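Side-chain contacts in putative cell surface protein (Streptococcus pyogenes, PDB 4OFQ), which is a streptococcal surface adhesin of the antigen I/II family and probably takes part in attaching the bacterium to its host or to other surfaces: residues Gln242-His245 with Thr246-Leu249; Val282-Lys285 with Glu286-His289. All coordinates share one frame; numbering follows the deposited sequence.

Interaction 1: residues Gln242-His245 with Thr246-Leu249; sequences QLQH and THDL
Gln-244 turns its CG anti to its backbone N (chi1 -166°) and stays extended beyond it, while His-247 sets CG beside its own N, and the two side chains run next to each other in the same direction. The amide stands almost upright against the imidazole, their planes 86° apart, with NE2 of Gln-244 over one ring face, 3.6 Å from CG of His-247. OG1 of Thr-246 lies at the ring's edge, in its plane, and shares a hydrogen bond of 2.7 Å with ND1 of His-247; threonine's hydroxyl, on CB itself, suits a partner in the very next residue. A long primary amide serves here because it reaches strand 323-332: OE1 accepts from the backbone N of Ala-325, and NE2 donates to the carbonyl of Asp-323. The segment carries the chain between strands 237-242 and 248-257, which belong to two different sheets of the beta sandwich. Its tight bend centres on Gln-244 O, which accepts from His-247 N and Asp-248 N, both at 2.9 Å and from opposite faces of the carbonyl plane, giving overlapping beta and alpha turns. Gln-244 is also the centre of an inverse gamma turn, closed by a weak bond from His-245 N to Leu-243 O. A water joins Gln-244 N (2.8 Å) to OD2 of buried Asp-248, which also bonds Tyr-219, while OD1 forms a salt bridge with Arg-318.

Interaction 2: residues Val282-Lys285 with Glu286-His289; sequences VYNK and ETGH
A beta hairpin with a G1 beta bulge joins strands 279-284 and 289-294, and Asn-284 is the residue around which its tip is organised. Both Gly-288 and His-289 face it: Asn-284 N donates to His-289 O (2.9 Å, nearly straight at 169°), and Asn-284 O accepts from Gly-288 N at 2.8 Å, the donor lying nearly along the C=O axis. Gly-288 has positive phi (79°), a conformation that glycine adopts easily, and here it turns the chain back into the returning strand. The asparagine side chain adds a second grip. With CG anti to the backbone N (chi1 -173°), its OD1 comes within reach of the amides of Glu-286 and Thr-287, and accepts from Thr-287 N at 3.2 Å, a donor standing well above the plane of the amide carbonyl. A weak bond from Glu-286 N to the same oxygen closes an Asx turn, and a water donates to OD1 as well. Asparagine suits this place because its short side chain brings an acceptor back to the turn's own amides. Thr-287 crosses it obliquely, OG1 lying 3.2 Å from CG of Asn-284 and weakly accepting from His-289 N. Tyr-283 extends its ring beside the glycine, OH 3.5 Å from CA of Gly-288; the ring also stacks on Tyr-250. A glycine in the left-handed helical region, facing with its successor a single residue of the other strand, is characteristic of the G1 bulge.

Overall arrangement
Interaction 1 comes first along the chain and interaction 2 follows; their centres lie about 9 Å apart, and both fall in the C-terminal antigen I/II region, about 33 to 35 Å from the centre of the chain. They share the sheet of 237-242, 279-284 and 289-294, in which strand 289-294 runs between the other two. Residues 242-249 leave this sheet for the one that holds 248-257, whereas 282-289 turn back within it. The two turns touch directly: Gln-242 NE2 bonds to Thr-287 O, Leu-243 pairs with Gly-288 through the backbone, and His-245 NE2 donates to Glu-286 O. Neighbouring connections at one end of the sandwich are thereby tied together.

Interaction 1: residues Gln242-His245 with Thr246-Leu249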
ATOM      1  N   GLN A 242      -2.885  -8.494  24.922  1.00 11.18           N
ATOM      2  CA  GLN A 242      -3.642  -9.365  25.813  1.00  9.95           C
ATOM      3  C   GLN A 242      -2.681  -9.863  26.873  1.00 10.26           C
ATOM      4  O   GLN A 242      -1.912 -10.796  26.634  1.00 14.75           O
ATOM      5  CB  GLN A 242      -4.230 -10.561  25.050  1.00 10.51           C
ATOM      6  CG  GLN A 242      -4.874 -11.620  25.962  1.00 22.73           C
ATOM      7  CD  GLN A 242      -6.011 -11.077  26.826  1.00 27.99           C
ATOM      8  OE1 GLN A 242      -7.015 -10.578  26.308  1.00 32.16           O
ATOM      9  NE2 GLN A 242      -5.864 -11.192  28.157  1.00 15.02           N
ATOM     10  N   LEU A 243      -2.699  -9.220  28.033  1.00 10.49           N
ATOM     11  CA  LEU A 243      -1.787  -9.588  29.105  1.00 12.47           C
ATOM     12  C   LEU A 243      -2.226 -10.902  29.725  1.00 13.04           C
ATOM     13  O   LEU A 243      -3.411 -11.213  29.745  1.00 11.29           O
ATOM     14  CB  LEU A 243      -1.760  -8.490  30.171  1.00 13.15           C
ATOM     15  CG  LEU A 243      -1.197  -7.152  29.700  1.00 11.04           C
ATOM     16  CD1 LEU A 243      -1.554  -6.045  30.689  1.00 12.11           C
ATOM     17  CD2 LEU A 243       0.310  -7.256  29.501  1.00 13.08           C
ATOM     18  N   GLN A 244      -1.265 -11.690  30.197  1.00  9.97           N
ATOM     19  CA  GLN A 244      -1.588 -12.909  30.927  1.00 10.78           C
ATOM     20  C   GLN A 244      -1.986 -12.481  32.331  1.00 11.93           C
ATOM     21  O   GLN A 244      -1.199 -12.594  33.265  1.00 14.18           O
ATOM     22  CB  GLN A 244      -0.372 -13.829  30.975  1.00 11.57           C
ATOM     23  CG  GLN A 244      -0.681 -15.238  31.404  1.00 10.99           C
ATOM     24  CD  GLN A 244       0.523 -16.157  31.264  1.00 10.58           C
ATOM     25  OE1 GLN A 244       1.160 -16.214  30.212  1.00 15.11           O
ATOM     26  NE2 GLN A 244       0.836 -16.876  32.328  1.00 11.10           N
ATOM     27  N   HIS A 245      -3.201 -11.958  32.471  1.00 12.51           N
ATOM     28  CA  HIS A 245      -3.625 -11.344  33.729  1.00 17.82           C
ATOM     29  C   HIS A 245      -3.816 -12.307  34.910  1.00 18.31           C
ATOM     30  O   HIS A 245      -4.036 -11.869  36.037  1.00 17.84           O
ATOM     31  CB  HIS A 245      -4.860 -10.448  33.529  1.00 21.29           C
ATOM     32  CG  HIS A 245      -6.106 -11.193  33.170  1.00 20.23           C
ATOM     33  ND1 HIS A 245      -6.105 -12.289  32.332  1.00 17.96           N
ATOM     34  CD2 HIS A 245      -7.394 -11.005  33.543  1.00 23.11           C
ATOM     35  CE1 HIS A 245      -7.340 -12.744  32.207  1.00 25.09           C
ATOM     36  NE2 HIS A 245      -8.142 -11.979  32.925  1.00 21.53           N
ATOM     37  N   THR A 246      -3.720 -13.610  34.667  1.00 14.53           N
ATOM     38  CA  THR A 246      -3.622 -14.565  35.768  1.00 16.71           C
ATOM     39  C   THR A 246      -2.309 -14.373  36.541  1.00 14.74           C
ATOM     40  O   THR A 246      -2.227 -14.694  37.729  1.00 15.61           O
ATOM     41  CB  THR A 246      -3.660 -16.009  35.261  1.00 18.72           C
ATOM     42  OG1 THR A 246      -2.728 -16.156  34.181  1.00 14.09           O
ATOM     43  CG2 THR A 246      -5.053 -16.370  34.757  1.00 19.32           C
ATOM     44  N   HIS A 247      -1.284 -13.861  35.859  1.00 13.41           N
ATOM     45  CA  HIS A 247       0.058 -13.751  36.444  1.00 17.76           C
ATOM     46  C   HIS A 247       0.612 -12.323  36.478  1.00 15.81           C
ATOM     47  O   HIS A 247       1.474 -11.995  37.302  1.00 13.70           O
ATOM     48  CB  HIS A 247       1.041 -14.637  35.672  1.00 12.60           C
ATOM     49  CG  HIS A 247       0.794 -16.103  35.828  1.00 14.33           C
ATOM     50  ND1 HIS A 247      -0.276 -16.743  35.239  1.00 13.11           N
ATOM     51  CD2 HIS A 247       1.480 -17.058  36.502  1.00 13.01           C
ATOM     52  CE1 HIS A 247      -0.244 -18.028  35.549  1.00 15.56           C
ATOM     53  NE2 HIS A 247       0.817 -18.248  36.308  1.00 14.26           N
ATOM     54  N   ASP A 248       0.138 -11.488  35.565  1.00 16.06           N
ATOM     55  CA  ASP A 248       0.630 -10.113  35.442  1.00 15.49           C
ATOM     56  C   ASP A 248      -0.499  -9.168  35.809  1.00 17.11           C
ATOM     57  O   ASP A 248      -1.563  -9.188  35.190  1.00 18.36           O
ATOM     58  CB  ASP A 248       1.054  -9.795  34.010  1.00 13.82           C
ATOM     59  CG  ASP A 248       2.457 -10.284  33.663  1.00 15.58           C
ATOM     60  OD1 ASP A 248       3.223 -10.663  34.571  1.00 14.02           O
ATOM     61  OD2 ASP A 248       2.783 -10.284  32.452  1.00 13.59           O
ATOM     62  N   LEU A 249      -0.278  -8.339  36.816  1.00 13.27           N
ATOM     63  CA  LEU A 249      -1.306  -7.386  37.208  1.00 17.84           C
ATOM     64  C   LEU A 249      -0.910  -5.983  36.738  1.00 19.18           C
ATOM     65  O   LEU A 249       0.035  -5.390  37.262  1.00 19.98           O
ATOM     66  CB  LEU A 249      -1.510  -7.431  38.723  1.00 17.18           C
ATOM     67  CG  LEU A 249      -2.453  -6.407  39.364  1.00 25.72           C
ATOM     68  CD1 LEU A 249      -3.904  -6.689  39.008  1.00 31.21           C
ATOM     69  CD2 LEU A 249      -2.251  -6.395  40.862  1.00 28.26           C
TER
HETATM   70  O   HOH W   1       1.481 -10.979  30.054  1.00 14.15           O

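Interaction 2: residues Val282-Lys285 with Glu286-His289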
ATOM      1  N   VAL A 282      -7.044   1.985  27.450  1.00 15.35           N
ATOM      2  CA  VAL A 282      -8.136   1.224  28.046  1.00 20.53           C
ATOM      3  C   VAL A 282      -7.589  -0.100  28.552  1.00 19.65           C
ATOM      4  O   VAL A 282      -6.963  -0.858  27.801  1.00 22.30           O
ATOM      5  CB  VAL A 282      -9.273   0.956  27.043  1.00 26.18           C
ATOM      6  CG1 VAL A 282     -10.340   0.068  27.683  1.00 31.78           C
ATOM      7  CG2 VAL A 282      -9.889   2.270  26.568  1.00 24.42           C
ATOM      8  N   TYR A 283      -7.783  -0.372  29.834  1.00 17.21           N
ATOM      9  CA  TYR A 283      -7.447  -1.690  30.345  1.00 16.14           C
ATOM     10  C   TYR A 283      -8.654  -2.347  30.963  1.00 18.02           C
ATOM     11  O   TYR A 283      -9.335  -1.765  31.815  1.00 19.40           O
ATOM     12  CB  TYR A 283      -6.297  -1.656  31.350  1.00 15.57           C
ATOM     13  CG  TYR A 283      -6.013  -3.029  31.919  1.00 17.49           C
ATOM     14  CD1 TYR A 283      -5.400  -4.011  31.142  1.00 14.56           C
ATOM     15  CD2 TYR A 283      -6.377  -3.351  33.217  1.00 19.13           C
ATOM     16  CE1 TYR A 283      -5.156  -5.280  31.651  1.00 15.94           C
ATOM     17  CE2 TYR A 283      -6.129  -4.607  33.737  1.00 25.87           C
ATOM     18  CZ  TYR A 283      -5.519  -5.568  32.949  1.00 22.69           C
ATOM     19  OH  TYR A 283      -5.280  -6.819  33.462  1.00 33.49           O
ATOM     20  N   ASN A 284      -8.915  -3.571  30.530  1.00 18.77           N
ATOM     21  CA  ASN A 284     -10.041  -4.341  31.042  1.00 24.36           C
ATOM     22  C   ASN A 284      -9.566  -5.322  32.101  1.00 24.17           C
ATOM     23  O   ASN A 284      -8.972  -6.348  31.774  1.00 19.59           O
ATOM     24  CB  ASN A 284     -10.723  -5.091  29.892  1.00 26.82           C
ATOM     25  CG  ASN A 284     -12.017  -5.778  30.316  1.00 32.53           C
ATOM     26  OD1 ASN A 284     -12.150  -6.258  31.441  1.00 32.69           O
ATOM     27  ND2 ASN A 284     -12.977  -5.827  29.402  1.00 38.04           N
ATOM     28  N   LYS A 285      -9.854  -5.015  33.364  1.00 22.05           N
ATOM     29  CA  LYS A 285      -9.342  -5.797  34.490  1.00 28.75           C
ATOM     30  C   LYS A 285      -9.820  -7.238  34.473  1.00 24.06           C
ATOM     31  O   LYS A 285      -9.097  -8.149  34.878  1.00 25.75           O
ATOM     32  CB  LYS A 285      -9.739  -5.141  35.813  1.00 34.97           C
ATOM     33  CG  LYS A 285      -9.447  -3.653  35.860  1.00 39.79           C
ATOM     34  CD  LYS A 285      -9.834  -3.068  37.204  1.00 42.97           C
ATOM     35  CE  LYS A 285      -9.112  -3.775  38.340  1.00 42.68           C
ATOM     36  NZ  LYS A 285      -9.295  -3.069  39.647  1.00 41.03           N
ATOM     37  N   GLU A 286     -11.037  -7.439  33.986  1.00 30.27           N
ATOM     38  CA  GLU A 286     -11.645  -8.762  33.968  1.00 35.49           C
ATOM     39  C   GLU A 286     -11.047  -9.670  32.882  1.00 30.12           C
ATOM     40  O   GLU A 286     -10.937 -10.880  33.067  1.00 27.22           O
ATOM     41  CB  GLU A 286     -13.163  -8.632  33.793  1.00 45.07           C
ATOM     42  CG  GLU A 286     -13.928  -9.943  33.886  1.00 55.32           C
ATOM     43  CD  GLU A 286     -15.412  -9.782  33.589  1.00 65.95           C
ATOM     44  OE1 GLU A 286     -15.875  -8.627  33.434  1.00 65.22           O
ATOM     45  OE2 GLU A 286     -16.116 -10.813  33.507  1.00 69.88           O
ATOM     46  N   THR A 287     -10.642  -9.091  31.755  1.00 23.07           N
ATOM     47  CA  THR A 287     -10.180  -9.907  30.638  1.00 22.33           C
ATOM     48  C   THR A 287      -8.679  -9.809  30.377  1.00 20.46           C
ATOM     49  O   THR A 287      -8.131 -10.617  29.632  1.00 23.20           O
ATOM     50  CB  THR A 287     -10.887  -9.531  29.345  1.00 26.90           C
ATOM     51  OG1 THR A 287     -10.486  -8.209  28.968  1.00 23.84           O
ATOM     52  CG2 THR A 287     -12.416  -9.596  29.525  1.00 32.53           C
ATOM     53  N   GLY A 288      -8.024  -8.818  30.979  1.00 18.08           N
ATOM     54  CA  GLY A 288      -6.599  -8.598  30.785  1.00 14.81           C
ATOM     55  C   GLY A 288      -6.255  -7.888  29.489  1.00 13.51           C
ATOM     56  O   GLY A 288      -5.085  -7.771  29.121  1.00 12.18           O
ATOM     57  N   HIS A 289      -7.274  -7.403  28.789  1.00 14.29           N
ATOM     58  CA  HIS A 289      -7.067  -6.756  27.500  1.00 16.26           C
ATOM     59  C   HIS A 289      -6.621  -5.302  27.659  1.00 14.86           C
ATOM     60  O   HIS A 289      -7.320  -4.491  28.261  1.00 17.70           O
ATOM     61  CB  HIS A 289      -8.348  -6.826  26.669  1.00 21.32           C
ATOM     62  CG  HIS A 289      -8.183  -6.368  25.250  1.00 31.78           C
ATOM     63  ND1 HIS A 289      -8.434  -5.073  24.850  1.00 38.09           N
ATOM     64  CD2 HIS A 289      -7.824  -7.043  24.132  1.00 30.05           C
ATOM     65  CE1 HIS A 289      -8.224  -4.966  23.549  1.00 33.04           C
ATOM     66  NE2 HIS A 289      -7.858  -6.147  23.088  1.00 32.55           N
TER
HETATM   67  O   HOH W   2     -14.615  -5.632  32.520  1.00 38.44           O